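Local coordinates for protein nitroreductase (Mycolicibacterium smegmatis, PDB 6XRI) that probably binds the deazaflavin coenzyme F420 and, as in related F420H(2)-dependent quinone reductases, uses it in reducing quinones, at residues A[23-28]-A[88-93]; A[35-40]-A[50-55]; A[63-68]-A[134-139]. All blocks are in the same frame, centred on the assembly; numbering follows the deposited sequence.

Contact 1: A[23-28]-A[88-93]; sequences GTTDGV and SVQDGD
The amide of Gln90 reaches the carboxylate of Asp26 from above its plane. Gln90 NE2 lies 3.0 Å from Asp26 OD2, and the N-H points at that oxygen at 163°. The acceptor lies in the plane of the amide, yet the donor stands 61° out of the carboxylate plane. The two flat groups are thus nearly perpendicular, with 78° between their planes. Beyond CG the Gln90 chain is extended, which carries its amide across to the loop. OD2 has its stronger partner in His29 ND1, so one oxygen takes two bonds. Asp26 OD1 accepts from Val28 N at 3.1 Å and closes an Asx turn. This turn lies in the loop between helix 8-23 and strand 35-41, and the contact joins that loop to the end of strand 86-91 in the barrel. With an alanine in place of Asp26, the Gln90 amide and His29 would probably lose their shared acceptor, and the turn at Val28 would be free to shift. The side chains of Thr25 and Gln90 run past one another, pointing opposite ways. Thr25 OG1 is 3.3 Å from Gln90 OE1, but the angle is too poor for a hydrogen bond. Thr25 CG2 rests 3.8 Å from Asp93 O, just past the turn at Gly92. In this same loop, Gly27 O accepts a hydrogen bond from Arg49 NE of the second subunit.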
loop_
_atom_site.group_PDB
_atom_site.type_symbol
_atom_site.label_atom_id
_atom_site.label_comp_id
_atom_site.label_asym_id
_atom_site.label_seq_id
_atom_site.Cartn_x
_atom_site.Cartn_y
_atom_site.Cartn_z
ATOM N N GLY A 23 -5.490 14.188 -4.534
ATOM C CA GLY A 23 -4.386 13.275 -4.387
ATOM C C GLY A 23 -4.604 11.930 -5.038
ATOM O O GLY A 23 -3.663 11.137 -5.139
ATOM N N THR A 24 -5.796 11.667 -5.526
ATOM C CA THR A 24 -6.093 10.408 -6.187
ATOM C C THR A 24 -6.098 10.561 -7.705
ATOM O O THR A 24 -6.062 11.666 -8.255
ATOM C CB THR A 24 -7.441 9.891 -5.695
ATOM O OG1 THR A 24 -8.466 10.784 -6.132
ATOM C CG2 THR A 24 -7.451 9.856 -4.199
ATOM N N THR A 25 -6.134 9.413 -8.379
ATOM C CA THR A 25 -6.330 9.350 -9.818
ATOM C C THR A 25 -7.507 8.478 -10.214
ATOM O O THR A 25 -7.935 8.522 -11.375
ATOM C CB THR A 25 -5.061 8.822 -10.496
ATOM O OG1 THR A 25 -4.712 7.550 -9.930
ATOM C CG2 THR A 25 -3.926 9.825 -10.285
ATOM N N ASP A 26 -8.012 7.666 -9.288
ATOM C CA ASP A 26 -9.236 6.910 -9.476
ATOM C C ASP A 26 -10.286 7.336 -8.475
ATOM O O ASP A 26 -11.341 6.706 -8.414
ATOM C CB ASP A 26 -8.980 5.399 -9.373
ATOM C CG ASP A 26 -8.376 4.992 -8.068
ATOM O OD1 ASP A 26 -8.164 5.842 -7.211
ATOM O OD2 ASP A 26 -8.096 3.807 -7.881
ATOM N N GLY A 27 -10.031 8.359 -7.667
ATOM C CA GLY A 27 -10.975 8.817 -6.680
ATOM C C GLY A 27 -10.880 8.154 -5.316
ATOM O O GLY A 27 -11.407 8.712 -4.351
ATOM N N VAL A 28 -10.262 6.971 -5.200
ATOM C CA VAL A 28 -10.318 6.243 -3.932
ATOM C C VAL A 28 -8.952 5.920 -3.358
ATOM O O VAL A 28 -8.821 5.776 -2.137
ATOM C CB VAL A 28 -11.118 4.928 -4.039
ATOM C CG1 VAL A 28 -12.611 5.236 -4.218
ATOM C CG2 VAL A 28 -10.540 3.982 -5.146
ATOM N N SER A 88 -2.600 -2.990 -14.044
ATOM C CA SER A 88 -2.424 -1.546 -14.030
ATOM C C SER A 88 -1.683 -1.142 -12.766
ATOM O O SER A 88 -1.829 -1.769 -11.712
ATOM C CB SER A 88 -3.780 -0.835 -14.101
ATOM O OG SER A 88 -4.511 -1.313 -15.215
ATOM N N VAL A 89 -0.879 -0.090 -12.880
ATOM C CA VAL A 89 -0.124 0.424 -11.745
ATOM C C VAL A 89 -0.458 1.895 -11.535
ATOM O O VAL A 89 -0.588 2.666 -12.492
ATOM C CB VAL A 89 1.399 0.214 -11.922
ATOM C CG1 VAL A 89 1.914 0.986 -13.118
ATOM C CG2 VAL A 89 2.187 0.605 -10.646
ATOM N N GLN A 90 -0.603 2.271 -10.270
ATOM C CA GLN A 90 -0.793 3.652 -9.858
ATOM C C GLN A 90 0.373 4.053 -8.970
ATOM O O GLN A 90 0.559 3.471 -7.895
ATOM C CB GLN A 90 -2.119 3.808 -9.114
ATOM C CG GLN A 90 -3.337 3.256 -9.883
ATOM C CD GLN A 90 -4.680 3.648 -9.225
ATOM O OE1 GLN A 90 -4.737 4.594 -8.441
ATOM N NE2 GLN A 90 -5.751 2.919 -9.544
ATOM N N ASP A 91 1.157 5.033 -9.428
ATOM C CA ASP A 91 2.304 5.563 -8.686
ATOM C C ASP A 91 2.122 7.070 -8.471
ATOM O O ASP A 91 2.306 7.871 -9.394
ATOM C CB ASP A 91 3.606 5.253 -9.417
ATOM C CG ASP A 91 4.827 5.699 -8.637
ATOM O OD1 ASP A 91 4.663 6.098 -7.446
ATOM O OD2 ASP A 91 5.933 5.642 -9.234
ATOM N N GLY A 92 1.770 7.455 -7.248
ATOM C CA GLY A 92 1.508 8.857 -6.969
ATOM C C GLY A 92 0.363 9.351 -7.831
ATOM O O GLY A 92 -0.779 8.886 -7.713
ATOM N N ASP A 93 0.664 10.294 -8.724
ATOM C CA ASP A 93 -0.330 10.873 -9.617
ATOM C C ASP A 93 -0.202 10.342 -11.039
ATOM O O ASP A 93 -0.721 10.956 -11.978
ATOM C CB ASP A 93 -0.221 12.398 -9.610
ATOM C CG ASP A 93 -0.195 12.983 -8.197
ATOM O OD1 ASP A 93 -1.025 12.598 -7.344
ATOM O OD2 ASP A 93 0.679 13.833 -7.932
#

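Contact 2: A[35-40]-A[50-55]; sequences IVLFTT and YVPLMR
Phe38 and Leu53 interlock on one face of a two-stranded ladder. The Leu53 side chain crosses the Phe38 side chain at about a right angle and presses on the CD2 and CE2 side of the ring. Leu53 CD1 settles 3.6 Å from Phe38 CD2, and Leu53 CB bears on the next ring atom, CE2. Phe38 chi1 of -62° sets CG beside its own backbone N, and the ring edge then passes close to Val51 O. Further along this face, Val36 CG1 is a bump that fits against the aliphatic part of Arg55, 3.5 Å from Arg55 CG. The arginine chain is extended from CG to NE and leads away to a salt bridge with Asp91. Strands 35-41 and 48-58 form an antiparallel beta hairpin of the six-stranded barrel in this FMN-binding-clan fold. Two hydrogen-bonded pairs, Val36 with Leu53 and Phe38 with Val51, knit it together. The shortest bond runs from Val51 N to Phe38 O, 2.7 Å. Pro52 pairs with Leu37 at a non-hydrogen-bonded site, where its missing N-H costs this ladder nothing. The opposite face carries Leu37, Thr39, Tyr50 and Pro52. Leu37 CD1 fills the dip between Tyr50 CB at 4.2 Å and Pro52 CB at 4.1 Å. Thr39 runs alongside Tyr50 in the same direction, with Thr39 OG1 at the ring edge, 3.4 Å from Tyr50 CD1. Ile35 CG2 lies over Leu53 O and beside Pro52 CB. Val30 and Val28 of the second subunit pack on Pro52 and Tyr50 in turn.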
loop_
_atom_site.group_PDB
_atom_site.type_symbol
_atom_site.label_atom_id
_atom_site.label_comp_id
_atom_site.label_asym_id
_atom_site.label_seq_id
_atom_site.Cartn_x
_atom_site.Cartn_y
_atom_site.Cartn_z
ATOM N N ILE A 35 5.345 3.371 -1.745
ATOM C CA ILE A 35 4.375 2.353 -2.118
ATOM C C ILE A 35 3.709 2.728 -3.435
ATOM O O ILE A 35 3.515 3.906 -3.759
ATOM C CB ILE A 35 3.318 2.156 -1.007
ATOM C CG1 ILE A 35 4.002 1.775 0.309
ATOM C CG2 ILE A 35 2.307 1.087 -1.403
ATOM C CD1 ILE A 35 3.112 1.904 1.553
ATOM N N VAL A 36 3.367 1.697 -4.206
ATOM C CA VAL A 36 2.571 1.830 -5.415
ATOM C C VAL A 36 1.448 0.810 -5.333
ATOM O O VAL A 36 1.457 -0.094 -4.500
ATOM C CB VAL A 36 3.393 1.616 -6.699
ATOM C CG1 VAL A 36 4.439 2.683 -6.829
ATOM C CG2 VAL A 36 3.997 0.218 -6.688
ATOM N N LEU A 37 0.474 0.968 -6.222
ATOM C CA LEU A 37 -0.712 0.127 -6.253
ATOM C C LEU A 37 -0.734 -0.636 -7.568
ATOM O O LEU A 37 -0.471 -0.058 -8.627
ATOM C CB LEU A 37 -1.986 0.968 -6.098
ATOM C CG LEU A 37 -3.288 0.193 -5.880
ATOM C CD1 LEU A 37 -3.313 -0.348 -4.447
ATOM C CD2 LEU A 37 -4.497 1.058 -6.209
ATOM N N PHE A 38 -1.020 -1.935 -7.486
ATOM C CA PHE A 38 -1.216 -2.796 -8.646
ATOM C C PHE A 38 -2.652 -3.293 -8.645
ATOM O O PHE A 38 -3.156 -3.753 -7.611
ATOM C CB PHE A 38 -0.243 -3.980 -8.639
ATOM C CG PHE A 38 1.194 -3.567 -8.701
ATOM C CD1 PHE A 38 1.780 -3.245 -9.930
ATOM C CD2 PHE A 38 1.951 -3.465 -7.535
ATOM C CE1 PHE A 38 3.104 -2.839 -10.005
ATOM C CE2 PHE A 38 3.275 -3.058 -7.590
ATOM C CZ PHE A 38 3.859 -2.744 -8.831
ATOM N N THR A 39 -3.305 -3.195 -9.799
ATOM C CA THR A 39 -4.688 -3.635 -9.951
ATOM C C THR A 39 -4.737 -4.911 -10.789
ATOM O O THR A 39 -4.214 -4.956 -11.911
ATOM C CB THR A 39 -5.566 -2.545 -10.576
ATOM O OG1 THR A 39 -5.542 -1.354 -9.773
ATOM C CG2 THR A 39 -7.021 -3.035 -10.665
ATOM N N THR A 40 -5.392 -5.935 -10.237
ATOM C CA THR A 40 -5.475 -7.256 -10.841
ATOM C C THR A 40 -6.945 -7.613 -11.028
ATOM O O THR A 40 -7.810 -7.213 -10.238
ATOM C CB THR A 40 -4.770 -8.362 -10.001
ATOM O OG1 THR A 40 -4.647 -9.566 -10.785
ATOM C CG2 THR A 40 -5.545 -8.654 -8.746
ATOM N N TYR A 50 -7.087 -5.052 -5.592
ATOM C CA TYR A 50 -6.077 -4.015 -5.448
ATOM C C TYR A 50 -4.965 -4.495 -4.532
ATOM O O TYR A 50 -5.214 -4.953 -3.405
ATOM C CB TYR A 50 -6.714 -2.731 -4.933
ATOM C CG TYR A 50 -7.858 -2.231 -5.808
ATOM C CD1 TYR A 50 -7.603 -1.637 -7.036
ATOM C CD2 TYR A 50 -9.189 -2.356 -5.401
ATOM C CE1 TYR A 50 -8.618 -1.169 -7.823
ATOM C CE2 TYR A 50 -10.230 -1.893 -6.190
ATOM C CZ TYR A 50 -9.943 -1.292 -7.406
ATOM O OH TYR A 50 -10.972 -0.823 -8.211
ATOM N N VAL A 51 -3.741 -4.383 -5.036
ATOM C CA VAL A 51 -2.569 -4.939 -4.374
ATOM C C VAL A 51 -1.543 -3.840 -4.152
ATOM O O VAL A 51 -0.840 -3.452 -5.109
ATOM C CB VAL A 51 -1.980 -6.106 -5.170
ATOM C CG1 VAL A 51 -0.875 -6.812 -4.364
ATOM C CG2 VAL A 51 -3.095 -7.113 -5.595
ATOM N N PRO A 52 -1.386 -3.338 -2.943
ATOM C CA PRO A 52 -0.306 -2.383 -2.664
ATOM C C PRO A 52 1.011 -3.103 -2.391
ATOM O O PRO A 52 1.087 -4.024 -1.576
ATOM C CB PRO A 52 -0.801 -1.609 -1.436
ATOM C CG PRO A 52 -2.047 -2.380 -0.855
ATOM C CD PRO A 52 -2.159 -3.689 -1.727
ATOM N N LEU A 53 2.062 -2.662 -3.070
ATOM C CA LEU A 53 3.375 -3.269 -2.949
ATOM C C LEU A 53 4.446 -2.188 -2.867
ATOM O O LEU A 53 4.225 -1.038 -3.245
ATOM C CB LEU A 53 3.643 -4.196 -4.139
ATOM C CG LEU A 53 2.754 -5.429 -4.318
ATOM C CD1 LEU A 53 3.187 -6.213 -5.557
ATOM C CD2 LEU A 53 2.781 -6.316 -3.096
ATOM N N MET A 54 5.620 -2.576 -2.374
ATOM C CA MET A 54 6.753 -1.665 -2.376
ATOM C C MET A 54 7.059 -1.210 -3.800
ATOM O O MET A 54 6.990 -1.991 -4.755
ATOM C CB MET A 54 7.978 -2.339 -1.758
ATOM C CG MET A 54 7.848 -2.702 -0.298
ATOM S SD MET A 54 7.655 -1.268 0.757
ATOM C CE MET A 54 9.060 -0.269 0.298
ATOM N N ARG A 55 7.379 0.073 -3.932
ATOM C CA ARG A 55 7.706 0.673 -5.217
ATOM C C ARG A 55 9.109 0.250 -5.631
ATOM O O ARG A 55 10.095 0.648 -5.007
ATOM C CB ARG A 55 7.605 2.190 -5.119
ATOM C CG ARG A 55 7.914 2.894 -6.424
ATOM C CD ARG A 55 7.876 4.402 -6.285
ATOM N NE ARG A 55 8.124 5.058 -7.568
ATOM C CZ ARG A 55 9.334 5.284 -8.068
ATOM N NH1 ARG A 55 10.410 4.904 -7.387
ATOM N NH2 ARG A 55 9.470 5.887 -9.246
#

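Contact 3: A[63-68]-A[134-139]; sequences AMVASK and IPVFIV
Backbone hydrogen bonds pair Met64 with Phe137 in both directions. Phe137 N gives a nearly straight bond to Met64 O, 2.9 Å at 174°. The return bond from Met64 N to Phe137 O is more bent, 147°. A third bond, from Ala66 N to Pro135 O, is weak at 3.4 Å. It lies where the strand gives way to an inverse gamma turn centred on Ala66. CA-H...O contacts add to the ladder, with Val136 CA facing Met64 O. Strands 61-65 and 136-139 are antiparallel neighbours here. The last strand of the chain thus slots into the barrel between strands 61-65 and 94-103. Apolar packing flanks the ladder on both faces. On one face, the CB atoms of Met64 and Phe137 meet at 4.2 Å. Phe137 swings its ring away from its carbonyl carbon (chi1 -63°) and turns the ring edge to Met64 O, which lies in the ring plane. Ala66 CB is near that edge too, 4.1 Å from Phe137 CE1. The methionine bends at its last torsion and Met64 CE reaches Val139 CG1, also at 4.1 Å; the side chains cross at about a right angle. Trp77 packs on Met64, Ala66 and Phe137. On the other face, Val136 CG1 touches Ala63 CB. Val65 CG1 meets Ile134 CG2 at 3.8 Å. That isoleucine methyl also lies against Ser67 CB. Helix 106-119 covers this face, with Trp112 on Ala63 and Trp113 on Ile134.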
loop_
_atom_site.group_PDB
_atom_site.type_symbol
_atom_site.label_atom_id
_atom_site.label_comp_id
_atom_site.label_asym_id
_atom_site.label_seq_id
_atom_site.Cartn_x
_atom_site.Cartn_y
_atom_site.Cartn_z
ATOM N N ALA A 63 8.180 -3.699 -10.628
ATOM C CA ALA A 63 8.345 -5.078 -10.200
ATOM C C ALA A 63 7.386 -5.387 -9.059
ATOM O O ALA A 63 7.244 -4.604 -8.114
ATOM C CB ALA A 63 9.791 -5.358 -9.756
ATOM N N MET A 64 6.741 -6.540 -9.152
ATOM C CA MET A 64 5.943 -7.087 -8.067
ATOM C C MET A 64 6.710 -8.236 -7.425
ATOM O O MET A 64 7.022 -9.231 -8.091
ATOM C CB MET A 64 4.589 -7.557 -8.585
ATOM C CG MET A 64 3.698 -6.479 -9.206
ATOM S SD MET A 64 1.977 -7.071 -9.348
ATOM C CE MET A 64 1.828 -7.238 -11.119
ATOM N N VAL A 65 7.030 -8.085 -6.147
ATOM C CA VAL A 65 7.798 -9.081 -5.417
ATOM C C VAL A 65 6.782 -9.904 -4.648
ATOM O O VAL A 65 6.150 -9.409 -3.707
ATOM C CB VAL A 65 8.836 -8.443 -4.485
ATOM C CG1 VAL A 65 9.492 -9.516 -3.627
ATOM C CG2 VAL A 65 9.906 -7.673 -5.273
ATOM N N ALA A 66 6.608 -11.156 -5.052
ATOM C CA ALA A 66 5.480 -11.961 -4.567
ATOM C C ALA A 66 5.876 -12.652 -3.259
ATOM O O ALA A 66 5.828 -13.871 -3.123
ATOM C CB ALA A 66 5.055 -12.981 -5.632
ATOM N N SER A 67 6.280 -11.837 -2.292
ATOM C CA SER A 67 6.526 -12.356 -0.956
ATOM C C SER A 67 5.297 -12.153 -0.080
ATOM O O SER A 67 4.332 -11.488 -0.461
ATOM C CB SER A 67 7.727 -11.685 -0.301
ATOM O OG SER A 67 7.778 -12.040 1.077
ATOM N N LYS A 68 5.342 -12.714 1.124
ATOM C CA LYS A 68 4.210 -12.618 2.043
ATOM C C LYS A 68 4.708 -12.274 3.440
ATOM O O LYS A 68 4.270 -12.833 4.447
ATOM C CB LYS A 68 3.390 -13.905 2.058
ATOM C CG LYS A 68 1.962 -13.696 2.494
ATOM C CD LYS A 68 1.219 -14.986 2.708
ATOM C CE LYS A 68 -0.074 -14.674 3.450
ATOM N NZ LYS A 68 -0.926 -13.652 2.728
ATOM N N ILE A 134 11.805 -16.548 -4.212
ATOM C CA ILE A 134 10.681 -15.609 -4.219
ATOM C C ILE A 134 10.486 -15.193 -5.680
ATOM O O ILE A 134 11.351 -14.462 -6.197
ATOM C CB ILE A 134 10.964 -14.423 -3.265
ATOM C CG1 ILE A 134 10.986 -14.906 -1.802
ATOM C CG2 ILE A 134 9.956 -13.326 -3.456
ATOM C CD1 ILE A 134 11.499 -13.873 -0.844
ATOM N N PRO A 135 9.415 -15.597 -6.384
ATOM C CA PRO A 135 9.156 -15.022 -7.705
ATOM C C PRO A 135 9.244 -13.507 -7.775
ATOM O O PRO A 135 9.061 -12.808 -6.801
ATOM C CB PRO A 135 7.760 -15.495 -8.057
ATOM C CG PRO A 135 7.219 -16.483 -6.851
ATOM C CD PRO A 135 8.336 -16.361 -5.794
ATOM N N VAL A 136 9.515 -12.961 -8.962
ATOM C CA VAL A 136 9.499 -11.497 -9.137
ATOM C C VAL A 136 8.912 -11.222 -10.508
ATOM O O VAL A 136 9.334 -11.846 -11.484
ATOM C CB VAL A 136 10.908 -10.869 -9.001
ATOM C CG1 VAL A 136 10.860 -9.360 -9.141
ATOM C CG2 VAL A 136 11.534 -11.221 -7.678
ATOM N N PHE A 137 7.908 -10.348 -10.583
ATOM C CA PHE A 137 7.278 -10.031 -11.859
ATOM C C PHE A 137 7.766 -8.680 -12.357
ATOM O O PHE A 137 8.053 -7.776 -11.573
ATOM C CB PHE A 137 5.749 -9.995 -11.775
ATOM C CG PHE A 137 5.113 -11.295 -11.411
ATOM C CD1 PHE A 137 5.007 -11.684 -10.063
ATOM C CD2 PHE A 137 4.571 -12.100 -12.403
ATOM C CE1 PHE A 137 4.397 -12.863 -9.710
ATOM C CE2 PHE A 137 3.946 -13.280 -12.078
ATOM C CZ PHE A 137 3.847 -13.668 -10.715
ATOM N N ILE A 138 7.883 -8.549 -13.647
ATOM C CA ILE A 138 8.051 -7.236 -14.237
ATOM C C ILE A 138 6.704 -6.851 -14.797
ATOM O O ILE A 138 6.000 -7.698 -15.354
ATOM C CB ILE A 138 9.114 -7.222 -15.337
ATOM C CG1 ILE A 138 9.386 -5.790 -15.786
ATOM C CG2 ILE A 138 8.620 -8.009 -16.513
ATOM C CD1 ILE A 138 10.566 -5.699 -16.727
ATOM N N VAL A 139 6.341 -5.584 -14.650
ATOM C CA VAL A 139 5.141 -5.024 -15.251
ATOM C C VAL A 139 5.614 -4.089 -16.344
ATOM O O VAL A 139 6.268 -3.080 -16.056
ATOM C CB VAL A 139 4.268 -4.296 -14.221
ATOM C CG1 VAL A 139 2.857 -4.831 -14.300
ATOM C CG2 VAL A 139 4.846 -4.470 -12.815
#

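Contacts 2 and 3 are buried and contact 1 is only partly so. All three reach the same barrel sheet. Contact 2 lies near the centre of the chain, and the other two lie on opposite sides of that centre. Contact 1 relies on polar side chains, Asp26 from a loop and Gln90 from a strand, whereas the other two combine backbone ladders with apolar packing. Contacts 1 and 2 share a border: strands 86-91 and 35-41 are neighbours, and Thr39 N probably hydrogen-bonds to Ser88 O. Contacts 2 and 3 meet through apolar groups, with Phe38 and Leu53 packing on Met64. Contacts 1 and 3 do not touch. Each contact also reaches the second subunit.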